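Local coordinates for putative lipoprotein (Bacteroides thetaiotaomicron, PDB 4Q1Z) that is of unknown function but belongs to the DUF4876 family, has two mainly beta domains and is probably membrane-tethered by a lipid anchor, at residues Glu133-Ser138 and Thr363-Tyr368; Ala139-Leu144 and Leu190-Ser195; Pro154-Thr159 and Leu258-Gly263; Gly264-Phe269 and Val311-Asn316. One frame throughout, in Å; residues are numbered along the deposited sequence.

Interaction 1: Glu133-Ser138 and Thr363-Tyr368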
loop_
_atom_site.group_PDB
_atom_site.type_symbol
_atom_site.label_atom_id
_atom_site.label_comp_id
_atom_site.label_asym_id
_atom_site.label_seq_id
_atom_site.Cartn_x
_atom_site.Cartn_y
_atom_site.Cartn_z
ATOM N N GLU A 133 2.746 -6.296 4.676
ATOM C CA GLU A 133 3.657 -6.029 3.576
ATOM C C GLU A 133 3.115 -4.849 2.776
ATOM O O GLU A 133 1.999 -4.887 2.287
ATOM C CB GLU A 133 3.882 -7.275 2.728
ATOM C CG GLU A 133 4.839 -7.063 1.573
ATOM C CD GLU A 133 5.215 -8.301 0.778
ATOM O OE1 GLU A 133 5.126 -9.423 1.328
ATOM O OE2 GLU A 133 5.592 -8.142 -0.405
ATOM N N ILE A 134 3.920 -3.785 2.723
ATOM C CA ILE A 134 3.745 -2.470 2.096
ATOM C C ILE A 134 4.509 -2.496 0.774
ATOM O O ILE A 134 5.633 -2.969 0.756
ATOM C CB ILE A 134 4.294 -1.432 3.139
ATOM C CG1 ILE A 134 3.319 -1.229 4.279
ATOM C CG2 ILE A 134 4.778 -0.109 2.566
ATOM C CD1 ILE A 134 1.895 -1.121 3.792
ATOM N N TYR A 135 3.894 -2.038 -0.331
ATOM C CA TYR A 135 4.492 -2.068 -1.675
ATOM C C TYR A 135 4.507 -0.687 -2.334
ATOM O O TYR A 135 3.524 0.055 -2.256
ATOM C CB TYR A 135 3.702 -3.065 -2.554
ATOM C CG TYR A 135 4.175 -3.284 -3.986
ATOM C CD1 TYR A 135 5.230 -4.149 -4.270
ATOM C CD2 TYR A 135 3.472 -2.743 -5.064
ATOM C CE1 TYR A 135 5.629 -4.403 -5.586
ATOM C CE2 TYR A 135 3.869 -2.979 -6.384
ATOM C CZ TYR A 135 4.938 -3.824 -6.640
ATOM O OH TYR A 135 5.325 -4.078 -7.939
ATOM N N ASN A 136 5.625 -0.360 -3.011
ATOM C CA ASN A 136 5.722 0.868 -3.787
ATOM C C ASN A 136 5.103 0.554 -5.136
ATOM O O ASN A 136 5.725 -0.110 -5.983
ATOM C CB ASN A 136 7.146 1.386 -3.894
ATOM C CG ASN A 136 7.284 2.685 -4.671
ATOM O OD1 ASN A 136 6.358 3.159 -5.335
ATOM N ND2 ASN A 136 8.453 3.297 -4.603
ATOM N N ASN A 137 3.833 0.966 -5.290
ATOM C CA ASN A 137 3.002 0.735 -6.477
ATOM C C ASN A 137 3.114 1.906 -7.501
ATOM O O ASN A 137 2.553 1.830 -8.594
ATOM C CB ASN A 137 1.557 0.560 -5.988
ATOM C CG ASN A 137 0.659 -0.286 -6.829
ATOM O OD1 ASN A 137 1.010 -1.385 -7.276
ATOM N ND2 ASN A 137 -0.557 0.187 -6.996
ATOM N N SER A 138 3.887 2.956 -7.147
ATOM C CA SER A 138 4.065 4.186 -7.908
ATOM C C SER A 138 5.203 4.129 -8.991
ATOM O O SER A 138 5.945 3.141 -9.114
ATOM C CB SER A 138 4.296 5.351 -6.945
ATOM O OG SER A 138 5.659 5.599 -6.632
ATOM N N THR A 363 9.741 -0.057 -15.289
ATOM C CA THR A 363 10.417 -0.786 -14.210
ATOM C C THR A 363 10.237 -2.311 -14.300
ATOM O O THR A 363 10.898 -3.038 -13.560
ATOM C CB THR A 363 9.897 -0.276 -12.868
ATOM O OG1 THR A 363 8.464 -0.347 -12.866
ATOM C CG2 THR A 363 10.370 1.148 -12.567
ATOM N N GLY A 364 9.367 -2.771 -15.203
ATOM C CA GLY A 364 9.045 -4.183 -15.378
ATOM C C GLY A 364 8.455 -4.783 -14.116
ATOM O O GLY A 364 8.878 -5.862 -13.682
ATOM N N THR A 365 7.500 -4.046 -13.490
ATOM C CA THR A 365 6.890 -4.413 -12.205
ATOM C C THR A 365 5.357 -4.447 -12.233
ATOM O O THR A 365 4.701 -3.821 -13.070
ATOM C CB THR A 365 7.362 -3.458 -11.095
ATOM O OG1 THR A 365 7.095 -2.109 -11.488
ATOM C CG2 THR A 365 8.851 -3.628 -10.761
ATOM N N TYR A 366 4.800 -5.179 -11.270
ATOM C CA TYR A 366 3.377 -5.329 -11.084
ATOM C C TYR A 366 2.749 -4.093 -10.478
ATOM O O TYR A 366 3.391 -3.352 -9.736
ATOM C CB TYR A 366 3.093 -6.533 -10.192
ATOM C CG TYR A 366 3.381 -7.859 -10.855
ATOM C CD1 TYR A 366 2.705 -8.246 -12.007
ATOM C CD2 TYR A 366 4.320 -8.732 -10.327
ATOM C CE1 TYR A 366 2.953 -9.471 -12.615
ATOM C CE2 TYR A 366 4.576 -9.962 -10.925
ATOM C CZ TYR A 366 3.892 -10.324 -12.074
ATOM O OH TYR A 366 4.120 -11.541 -12.670
ATOM N N ILE A 367 1.482 -3.868 -10.842
ATOM C CA ILE A 367 0.612 -2.819 -10.327
ATOM C C ILE A 367 -0.507 -3.602 -9.656
ATOM O O ILE A 367 -1.008 -4.574 -10.227
ATOM C CB ILE A 367 0.152 -1.812 -11.432
ATOM C CG1 ILE A 367 1.373 -1.103 -12.077
ATOM C CG2 ILE A 367 -0.844 -0.783 -10.879
ATOM C CD1 ILE A 367 1.142 -0.480 -13.453
ATOM N N TYR A 368 -0.805 -3.258 -8.410
ATOM C CA TYR A 368 -1.820 -3.920 -7.594
ATOM C C TYR A 368 -3.072 -3.076 -7.598
ATOM O O TYR A 368 -2.998 -1.845 -7.618
ATOM C CB TYR A 368 -1.279 -4.199 -6.167
ATOM C CG TYR A 368 -0.233 -5.301 -6.178
ATOM C CD1 TYR A 368 1.083 -5.037 -6.543
ATOM C CD2 TYR A 368 -0.587 -6.625 -5.937
ATOM C CE1 TYR A 368 2.021 -6.063 -6.675
ATOM C CE2 TYR A 368 0.350 -7.655 -6.030
ATOM C CZ TYR A 368 1.648 -7.373 -6.430
ATOM O OH TYR A 368 2.576 -8.389 -6.571
HETATM O O HOH W 1 6.688 -6.414 -8.927
#

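Interaction 2: Ala139-Leu144 and Leu190-Ser195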
loop_
_atom_site.group_PDB
_atom_site.type_symbol
_atom_site.label_atom_id
_atom_site.label_comp_id
_atom_site.label_asym_id
_atom_site.label_seq_id
_atom_site.Cartn_x
_atom_site.Cartn_y
_atom_site.Cartn_z
ATOM N N ALA A 139 5.289 5.222 -9.787
ATOM C CA ALA A 139 6.229 5.438 -10.891
ATOM C C ALA A 139 7.640 5.858 -10.438
ATOM O O ALA A 139 8.546 5.895 -11.263
ATOM C CB ALA A 139 5.671 6.495 -11.827
ATOM N N ASP A 140 7.835 6.178 -9.154
ATOM C CA ASP A 140 9.132 6.634 -8.671
ATOM C C ASP A 140 9.389 6.199 -7.234
ATOM O O ASP A 140 8.467 5.753 -6.560
ATOM C CB ASP A 140 9.232 8.177 -8.785
ATOM C CG ASP A 140 10.588 8.723 -9.258
ATOM O OD1 ASP A 140 11.524 7.907 -9.495
ATOM O OD2 ASP A 140 10.710 9.960 -9.404
ATOM N N ILE A 141 10.661 6.346 -6.778
ATOM C CA ILE A 141 11.137 6.075 -5.420
ATOM C C ILE A 141 10.338 6.912 -4.416
ATOM O O ILE A 141 10.094 8.092 -4.664
ATOM C CB ILE A 141 12.665 6.381 -5.305
ATOM C CG1 ILE A 141 13.486 5.590 -6.326
ATOM C CG2 ILE A 141 13.224 6.171 -3.875
ATOM C CD1 ILE A 141 14.630 6.378 -6.867
ATOM N N LEU A 142 9.924 6.289 -3.307
ATOM C CA LEU A 142 9.232 6.901 -2.171
ATOM C C LEU A 142 10.065 6.711 -0.934
ATOM O O LEU A 142 10.681 5.650 -0.787
ATOM C CB LEU A 142 7.870 6.234 -1.929
ATOM C CG LEU A 142 6.707 6.545 -2.848
ATOM C CD1 LEU A 142 5.648 5.462 -2.729
ATOM C CD2 LEU A 142 6.110 7.947 -2.554
ATOM N N TYR A 143 10.029 7.665 -0.000
ATOM C CA TYR A 143 10.765 7.493 1.245
ATOM C C TYR A 143 9.819 7.162 2.370
ATOM O O TYR A 143 8.888 7.923 2.643
ATOM C CB TYR A 143 11.598 8.728 1.569
ATOM C CG TYR A 143 12.789 8.861 0.650
ATOM C CD1 TYR A 143 13.999 8.246 0.952
ATOM C CD2 TYR A 143 12.712 9.611 -0.518
ATOM C CE1 TYR A 143 15.110 8.394 0.127
ATOM C CE2 TYR A 143 13.811 9.752 -1.360
ATOM C CZ TYR A 143 15.010 9.141 -1.034
ATOM O OH TYR A 143 16.091 9.265 -1.875
ATOM N N LEU A 144 10.053 6.017 3.026
ATOM C CA LEU A 144 9.213 5.543 4.131
ATOM C C LEU A 144 9.421 6.320 5.425
ATOM O O LEU A 144 8.585 6.228 6.313
ATOM C CB LEU A 144 9.479 4.054 4.415
ATOM C CG LEU A 144 9.031 3.043 3.371
ATOM C CD1 LEU A 144 9.636 1.717 3.680
ATOM C CD2 LEU A 144 7.501 2.938 3.310
ATOM N N LEU A 190 12.013 3.312 -0.874
ATOM C CA LEU A 190 11.415 2.158 -1.499
ATOM C C LEU A 190 11.309 2.484 -2.991
ATOM O O LEU A 190 10.767 3.522 -3.366
ATOM C CB LEU A 190 10.060 1.860 -0.833
ATOM C CG LEU A 190 9.687 0.394 -0.551
ATOM C CD1 LEU A 190 10.616 -0.248 0.445
ATOM C CD2 LEU A 190 8.281 0.307 -0.025
ATOM N N ALA A 191 11.952 1.674 -3.826
ATOM C CA ALA A 191 11.931 1.850 -5.279
ATOM C C ALA A 191 10.663 1.222 -5.864
ATOM O O ALA A 191 10.096 0.323 -5.238
ATOM C CB ALA A 191 13.162 1.197 -5.893
ATOM N N PRO A 192 10.191 1.641 -7.058
ATOM C CA PRO A 192 9.022 0.959 -7.656
ATOM C C PRO A 192 9.250 -0.566 -7.766
ATOM O O PRO A 192 10.240 -1.002 -8.361
ATOM C CB PRO A 192 8.918 1.606 -9.055
ATOM C CG PRO A 192 9.596 2.904 -8.934
ATOM C CD PRO A 192 10.706 2.709 -7.945
ATOM N N GLY A 193 8.356 -1.352 -7.180
ATOM C CA GLY A 193 8.455 -2.810 -7.197
ATOM C C GLY A 193 9.039 -3.438 -5.942
ATOM O O GLY A 193 9.141 -4.671 -5.838
ATOM N N GLU A 194 9.454 -2.574 -4.986
ATOM C CA GLU A 194 10.015 -2.962 -3.706
ATOM C C GLU A 194 8.944 -2.970 -2.636
ATOM O O GLU A 194 8.037 -2.136 -2.642
ATOM C CB GLU A 194 11.153 -2.031 -3.287
ATOM C CG GLU A 194 12.494 -2.325 -3.947
ATOM C CD GLU A 194 13.685 -1.537 -3.424
ATOM O OE1 GLU A 194 13.478 -0.552 -2.677
ATOM O OE2 GLU A 194 14.833 -1.908 -3.765
ATOM N N SER A 195 9.052 -3.936 -1.725
ATOM C CA SER A 195 8.169 -4.094 -0.573
ATOM C C SER A 195 8.912 -3.811 0.732
ATOM O O SER A 195 10.118 -4.025 0.826
ATOM C CB SER A 195 7.604 -5.516 -0.505
ATOM O OG SER A 195 6.487 -5.760 -1.340
#

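Interaction 3: Pro154-Thr159 and Leu258-Gly263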
loop_
_atom_site.group_PDB
_atom_site.type_symbol
_atom_site.label_atom_id
_atom_site.label_comp_id
_atom_site.label_asym_id
_atom_site.label_seq_id
_atom_site.Cartn_x
_atom_site.Cartn_y
_atom_site.Cartn_z
ATOM N N PRO A 154 -13.077 0.237 17.199
ATOM C CA PRO A 154 -12.883 -0.908 18.130
ATOM C C PRO A 154 -11.898 -1.916 17.544
ATOM O O PRO A 154 -12.047 -2.237 16.371
ATOM C CB PRO A 154 -14.307 -1.504 18.245
ATOM C CG PRO A 154 -15.224 -0.388 17.821
ATOM C CD PRO A 154 -14.474 0.283 16.724
ATOM N N GLY A 155 -10.886 -2.338 18.324
ATOM C CA GLY A 155 -9.866 -3.316 17.935
ATOM C C GLY A 155 -10.435 -4.483 17.156
ATOM O O GLY A 155 -9.993 -4.753 16.043
ATOM N N THR A 156 -11.478 -5.138 17.716
ATOM C CA THR A 156 -12.268 -6.187 17.054
ATOM C C THR A 156 -13.559 -5.566 16.558
ATOM O O THR A 156 -14.171 -4.785 17.272
ATOM C CB THR A 156 -12.549 -7.367 17.995
ATOM O OG1 THR A 156 -11.344 -7.725 18.683
ATOM C CG2 THR A 156 -13.137 -8.587 17.249
ATOM N N ALA A 157 -13.976 -5.907 15.349
ATOM C CA ALA A 157 -15.205 -5.384 14.747
ATOM C C ALA A 157 -16.433 -5.674 15.632
ATOM O O ALA A 157 -16.566 -6.762 16.206
ATOM C CB ALA A 157 -15.405 -5.969 13.357
ATOM N N THR A 158 -17.296 -4.665 15.766
ATOM C CA THR A 158 -18.501 -4.734 16.573
ATOM C C THR A 158 -19.561 -3.784 16.035
ATOM O O THR A 158 -19.240 -2.772 15.401
ATOM C CB THR A 158 -18.207 -4.459 18.057
ATOM O OG1 THR A 158 -19.442 -4.522 18.761
ATOM C CG2 THR A 158 -17.552 -3.117 18.301
ATOM N N THR A 159 -20.826 -4.132 16.294
ATOM C CA THR A 159 -22.006 -3.360 15.918
ATOM C C THR A 159 -22.215 -2.249 16.957
ATOM O O THR A 159 -22.892 -1.272 16.658
ATOM C CB THR A 159 -23.229 -4.296 15.763
ATOM O OG1 THR A 159 -23.340 -5.181 16.900
ATOM C CG2 THR A 159 -23.172 -5.100 14.463
ATOM N N LEU A 258 -0.268 -7.102 19.291
ATOM C CA LEU A 258 -1.169 -8.091 18.732
ATOM C C LEU A 258 -2.430 -7.394 18.287
ATOM O O LEU A 258 -3.227 -6.976 19.124
ATOM C CB LEU A 258 -1.459 -9.240 19.737
ATOM C CG LEU A 258 -2.518 -10.276 19.333
ATOM C CD1 LEU A 258 -2.060 -11.144 18.168
ATOM C CD2 LEU A 258 -2.916 -11.109 20.491
ATOM N N THR A 259 -2.610 -7.254 16.969
ATOM C CA THR A 259 -3.845 -6.727 16.391
ATOM C C THR A 259 -4.886 -7.908 16.430
ATOM O O THR A 259 -4.503 -9.060 16.604
ATOM C CB THR A 259 -3.590 -6.072 15.015
ATOM O OG1 THR A 259 -3.157 -7.021 14.039
ATOM C CG2 THR A 259 -2.597 -4.925 15.094
ATOM N N SER A 260 -6.189 -7.613 16.362
ATOM C CA SER A 260 -7.268 -8.614 16.425
ATOM C C SER A 260 -7.041 -9.812 15.477
ATOM O O SER A 260 -6.882 -9.624 14.261
ATOM C CB SER A 260 -8.610 -7.959 16.107
ATOM O OG SER A 260 -9.690 -8.714 16.624
ATOM N N VAL A 261 -7.025 -11.041 16.047
ATOM C CA VAL A 261 -6.894 -12.296 15.288
ATOM C C VAL A 261 -8.235 -12.523 14.499
ATOM O O VAL A 261 -8.296 -13.365 13.597
ATOM C CB VAL A 261 -6.460 -13.519 16.160
ATOM C CG1 VAL A 261 -5.089 -13.287 16.812
ATOM C CG2 VAL A 261 -7.509 -13.881 17.213
ATOM N N PHE A 262 -9.280 -11.711 14.799
ATOM C CA PHE A 262 -10.547 -11.705 14.066
ATOM C C PHE A 262 -10.539 -10.720 12.900
ATOM O O PHE A 262 -11.553 -10.563 12.257
ATOM C CB PHE A 262 -11.691 -11.298 14.986
ATOM C CG PHE A 262 -12.046 -12.280 16.061
ATOM C CD1 PHE A 262 -12.745 -13.443 15.759
ATOM C CD2 PHE A 262 -11.722 -12.024 17.388
ATOM C CE1 PHE A 262 -13.091 -14.355 16.767
ATOM C CE2 PHE A 262 -12.081 -12.924 18.400
ATOM C CZ PHE A 262 -12.767 -14.083 18.083
ATOM N N GLY A 263 -9.447 -10.010 12.679
ATOM C CA GLY A 263 -9.362 -8.971 11.668
ATOM C C GLY A 263 -9.349 -7.613 12.327
ATOM O O GLY A 263 -10.232 -7.276 13.133
HETATM O O HOH W 2 -6.738 -4.797 16.324
HETATM O O HOH W 3 -12.940 -8.099 13.846
#

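Interaction 4: Gly264-Phe269 and Val311-Asn316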
loop_
_atom_site.group_PDB
_atom_site.type_symbol
_atom_site.label_atom_id
_atom_site.label_comp_id
_atom_site.label_asym_id
_atom_site.label_seq_id
_atom_site.Cartn_x
_atom_site.Cartn_y
_atom_site.Cartn_z
ATOM N N GLY A 264 -8.310 -6.855 12.007
ATOM C CA GLY A 264 -8.136 -5.490 12.487
ATOM C C GLY A 264 -8.362 -4.509 11.361
ATOM O O GLY A 264 -8.487 -4.918 10.203
ATOM N N ALA A 265 -8.469 -3.210 11.711
ATOM C CA ALA A 265 -8.607 -2.103 10.764
ATOM C C ALA A 265 -7.236 -1.400 10.728
ATOM O O ALA A 265 -6.774 -0.898 11.756
ATOM C CB ALA A 265 -9.734 -1.170 11.185
ATOM N N TYR A 266 -6.538 -1.494 9.579
ATOM C CA TYR A 266 -5.151 -1.013 9.395
ATOM C C TYR A 266 -5.082 0.215 8.530
ATOM O O TYR A 266 -5.740 0.267 7.500
ATOM C CB TYR A 266 -4.293 -2.138 8.738
ATOM C CG TYR A 266 -4.584 -3.519 9.303
ATOM C CD1 TYR A 266 -4.213 -3.855 10.609
ATOM C CD2 TYR A 266 -5.281 -4.468 8.557
ATOM C CE1 TYR A 266 -4.527 -5.099 11.155
ATOM C CE2 TYR A 266 -5.558 -5.741 9.082
ATOM C CZ TYR A 266 -5.205 -6.039 10.394
ATOM O OH TYR A 266 -5.497 -7.261 10.954
ATOM N N VAL A 267 -4.244 1.184 8.911
ATOM C CA VAL A 267 -3.998 2.393 8.112
ATOM C C VAL A 267 -2.512 2.736 8.098
ATOM O O VAL A 267 -1.816 2.572 9.101
ATOM C CB VAL A 267 -4.823 3.668 8.524
ATOM C CG1 VAL A 267 -6.317 3.511 8.247
ATOM C CG2 VAL A 267 -4.567 4.090 9.968
ATOM N N ILE A 268 -2.056 3.286 6.964
ATOM C CA ILE A 268 -0.742 3.903 6.816
ATOM C C ILE A 268 -1.024 5.326 6.378
ATOM O O ILE A 268 -1.900 5.545 5.524
ATOM C CB ILE A 268 0.309 3.173 5.954
ATOM C CG1 ILE A 268 -0.238 2.763 4.548
ATOM C CG2 ILE A 268 0.944 2.000 6.770
ATOM C CD1 ILE A 268 0.805 2.489 3.511
ATOM N N PHE A 269 -0.366 6.304 7.019
ATOM C CA PHE A 269 -0.645 7.710 6.722
ATOM C C PHE A 269 0.600 8.592 6.852
ATOM O O PHE A 269 1.518 8.316 7.644
ATOM C CB PHE A 269 -1.789 8.239 7.589
ATOM C CG PHE A 269 -1.584 8.245 9.091
ATOM C CD1 PHE A 269 -1.837 7.101 9.851
ATOM C CD2 PHE A 269 -1.223 9.426 9.762
ATOM C CE1 PHE A 269 -1.705 7.124 11.243
ATOM C CE2 PHE A 269 -1.088 9.444 11.149
ATOM C CZ PHE A 269 -1.360 8.301 11.883
ATOM N N VAL A 311 -7.232 -0.768 5.213
ATOM C CA VAL A 311 -7.773 -2.124 5.005
ATOM C C VAL A 311 -8.656 -2.507 6.195
ATOM O O VAL A 311 -8.170 -2.616 7.330
ATOM C CB VAL A 311 -6.672 -3.203 4.751
ATOM C CG1 VAL A 311 -7.289 -4.585 4.480
ATOM C CG2 VAL A 311 -5.760 -2.790 3.604
ATOM N N GLU A 312 -9.941 -2.760 5.921
ATOM C CA GLU A 312 -10.904 -3.182 6.947
ATOM C C GLU A 312 -11.019 -4.692 6.980
ATOM O O GLU A 312 -11.772 -5.255 6.190
ATOM C CB GLU A 312 -12.295 -2.551 6.697
ATOM C CG GLU A 312 -13.352 -2.906 7.729
ATOM C CD GLU A 312 -13.703 -1.783 8.681
ATOM O OE1 GLU A 312 -14.115 -0.710 8.184
ATOM O OE2 GLU A 312 -13.601 -1.979 9.917
ATOM N N ALA A 313 -10.323 -5.355 7.923
ATOM C CA ALA A 313 -10.523 -6.799 8.062
ATOM C C ALA A 313 -11.479 -7.027 9.222
ATOM O O ALA A 313 -11.543 -6.213 10.167
ATOM C CB ALA A 313 -9.214 -7.552 8.245
ATOM N N VAL A 314 -12.325 -8.070 9.071
ATOM C CA VAL A 314 -13.381 -8.453 10.014
ATOM C C VAL A 314 -13.422 -9.987 10.150
ATOM O O VAL A 314 -12.731 -10.694 9.407
ATOM C CB VAL A 314 -14.773 -7.891 9.605
ATOM C CG1 VAL A 314 -14.838 -6.360 9.691
ATOM C CG2 VAL A 314 -15.212 -8.409 8.238
ATOM N N ASN A 315 -14.224 -10.478 11.124
ATOM C CA ASN A 315 -14.427 -11.881 11.496
ATOM C C ASN A 315 -14.807 -12.756 10.315
ATOM O O ASN A 315 -14.203 -13.798 10.117
ATOM C CB ASN A 315 -15.529 -12.001 12.567
ATOM C CG ASN A 315 -15.348 -11.223 13.844
ATOM O OD1 ASN A 315 -15.046 -10.029 13.860
ATOM N ND2 ASN A 315 -15.631 -11.871 14.946
ATOM N N ASN A 316 -15.841 -12.345 9.565
ATOM C CA ASN A 316 -16.402 -13.062 8.416
ATOM C C ASN A 316 -17.270 -12.124 7.598
ATOM O O ASN A 316 -17.292 -10.930 7.879
ATOM C CB ASN A 316 -17.207 -14.286 8.866
ATOM C CG ASN A 316 -18.063 -14.048 10.065
ATOM O OD1 ASN A 316 -18.929 -13.182 10.072
ATOM N ND2 ASN A 316 -17.778 -14.767 11.134
#

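Interaction 1: Glu133-Ser138 and Thr363-Tyr368
Asn137 and Ile367 mark the closest approach of the two backbones, with CA atoms 5.8 Å apart, and no backbone-to-backbone hydrogen bond joins Glu133-Ser138 to Thr363-Tyr368; side chains carry the contact. The carboxamide of Asn137 grips the backbone of Tyr368 at two points. Asn137 OD1 accepts from Tyr368 N at 2.8 Å, the donor lying in the carbonyl plane on a lone pair with an angle of 165° at the hydrogen, while Asn137 ND2 donates to Tyr368 O at 3.2 Å. Two such bonds fix the rotation of the amide, and ND2 is also bonded to Ser106 O. In this way the end of strand 131-136, in the large mixed sheet, takes hold of Tyr368, just after the small hairpin of 359-360 and the weakly bonded 365-366, where Gly364 and Thr365 opposite Arg360 form a G1 beta bulge. Tyr135 adds a second hold. With CG anti to the backbone N (chi1 -178°), its ring reaches the other segment, and Tyr135 OH donates to Tyr366 O at 2.7 Å. A water donates a hydrogen bond to Tyr135 OH and accepts one from Tyr366 N. Tyr368 turns an edge to one face of Tyr135 in a T-shaped pair: ring centroids stand 4.8 Å apart, planes at 74°, and CD1 of Tyr368 comes within 3.5 Å of CE2 of Tyr135. The hydroxyl of Tyr368 continues to Asn389 ND2.

Interaction 2: Ala139-Leu144 and Leu190-Ser195
Leu142 and Leu190 face each other as an antiparallel hydrogen-bonded pair, each backbone amide satisfied by the other's carbonyl. Leu142 N reaches Leu190 O at 2.9 Å, and Leu190 N reaches Leu142 O at 2.7 Å; both bonds are close to straight at the hydrogen (168° and 167°). Leu190 O has further company: Asn136 ND2 donates to it, and Ile141 CA makes a CA-H...O contact with Leu190 O at 3.3 Å. The pair belongs to a two-stranded antiparallel sheet of strands 142-143 and 189-190, and strand 189-190 runs on into a type II beta turn from Ala191 to Glu194 with Gly193 at the positive-phi position. Inside that turn Glu194 N bonds to Ala191 O, while Ala191 N donates a hydrogen bond to Glu194 OE1 at 2.9 Å, meeting it from above the carboxylate plane. The carboxylate of Asp140 finds its main partner elsewhere, in a salt bridge from OD2 to Lys28, and the backbone O of Asp140 accepts from Asn136 ND2. Apolar contacts flank the bonded pair. The ring of Pro192 lies against the Asp140 backbone, with Pro192 CG 3.7 Å from Asp140 C. At the other end Leu144 CD1 meets Leu190 CD1 at 3.9 Å, beside Leu108 of strand 108-114.

Interaction 3: Pro154-Thr159 and Leu258-Gly263
Thr156 meets Ser260 and Phe262 through both branches of its side chain, where the loop after strand 148-152 passes the loop before strand 265-269. Thr156 CB lies 3.4 Å from Ser260 OG. From there Thr156 OG1 turns beside the backbone N (chi1 -46°) and shares a hydrogen bond of 2.8 Å with Ser260 OG, in which either hydroxyl could be the donor. Thr156 CG2, anti to the backbone N, stays 3.5 Å from Ser260 OG and approaches the Phe262 ring obliquely, 3.7 Å from Phe262 CD2. The CB atoms of Ser260 and Phe262 both point toward Pro154-Thr159, and the two residues lie in a type I beta turn from Ser260 to Gly263, closed by Gly263 N to Ser260 O at 3.0 Å. Two waters add bridges. One donates to Gly155 O and accepts from Ser260 N at 2.9 Å; the other accepts from Ala157 N and lies 2.9 Å from Gly263 O. Arg324, outside both loops, donates to Gly155 O and Gly263 O through NH2 and to Pro154 O through NE. With 156 Å² buried, one direct hydrogen bond and further polar links through two waters and Arg324, the chemistry is consistent with a surface junction that relies largely on polar links.

Interaction 4: Gly264-Phe269 and Val311-Asn316
Tyr266 has CG anti to its carbonyl carbon (chi1 -41°), which brings the ring beside Gly264, where Val311 O and Ala313 CB meet it obliquely; Glu312 has CG anti to its own N (chi1 -179°) and a bend at chi2 that places Glu312 OE2 4.1 Å from Ala265 CB. These residues lie on or next to strands 265-269 and 307-312, antiparallel neighbours at one border of the large mixed sheet, where 307-312 is the outermost strand. Tyr266 and Val311 form a hydrogen-bonded pair: Tyr266 N reaches Val311 O at 3.0 Å, and Val311 N reaches Tyr266 O at 2.9 Å. Ala265 and Glu312 are the adjoining non-hydrogen-bonded pair, and beyond them Ala313 N still bonds to Gly264 O at 3.0 Å, although tilted 31° from the carbonyl plane. On the face shared by Tyr266 and Val311, Tyr266 CD2 packs on Val311 CB at 4.2 Å, and Phe110 of strand 108-114 touches both side chains. On the face of Ala265 and Glu312, the Glu312 carboxylate is matched by salt bridges to Arg324 and Lys323. The phenol oxygen is held within its own segment: Gly264 N donates to Tyr266 OH at 3.0 Å, while Gly264 O sits 3.2 Å above one face of the Tyr266 ring, toward its rim.

In the fold
Interactions 1 and 2 lie side by side, centres about 8 Å apart, joined by Asn136 ND2 to Leu190 O and by Glu133 OE2 to Ser195 OG. Interactions 3 and 4 form a second close pair, also about 8 Å between centres, with Gly263 running directly into Gly264. The pairs are 20 to 30 Å apart by centres, yet strands 131-136 and 265-269 belong to one eleven-stranded sheet, and Ile134 packs on Ile268; strands 142-143 and 189-190 form their own small sheet. Along the chain, the segments of interaction 1 enclose all the others, those of 2 and 3 alternate, and 4 follows both. Interaction 1 also touches strand 95-105 of the seven-stranded sheet, so it probably lies where the two domains meet.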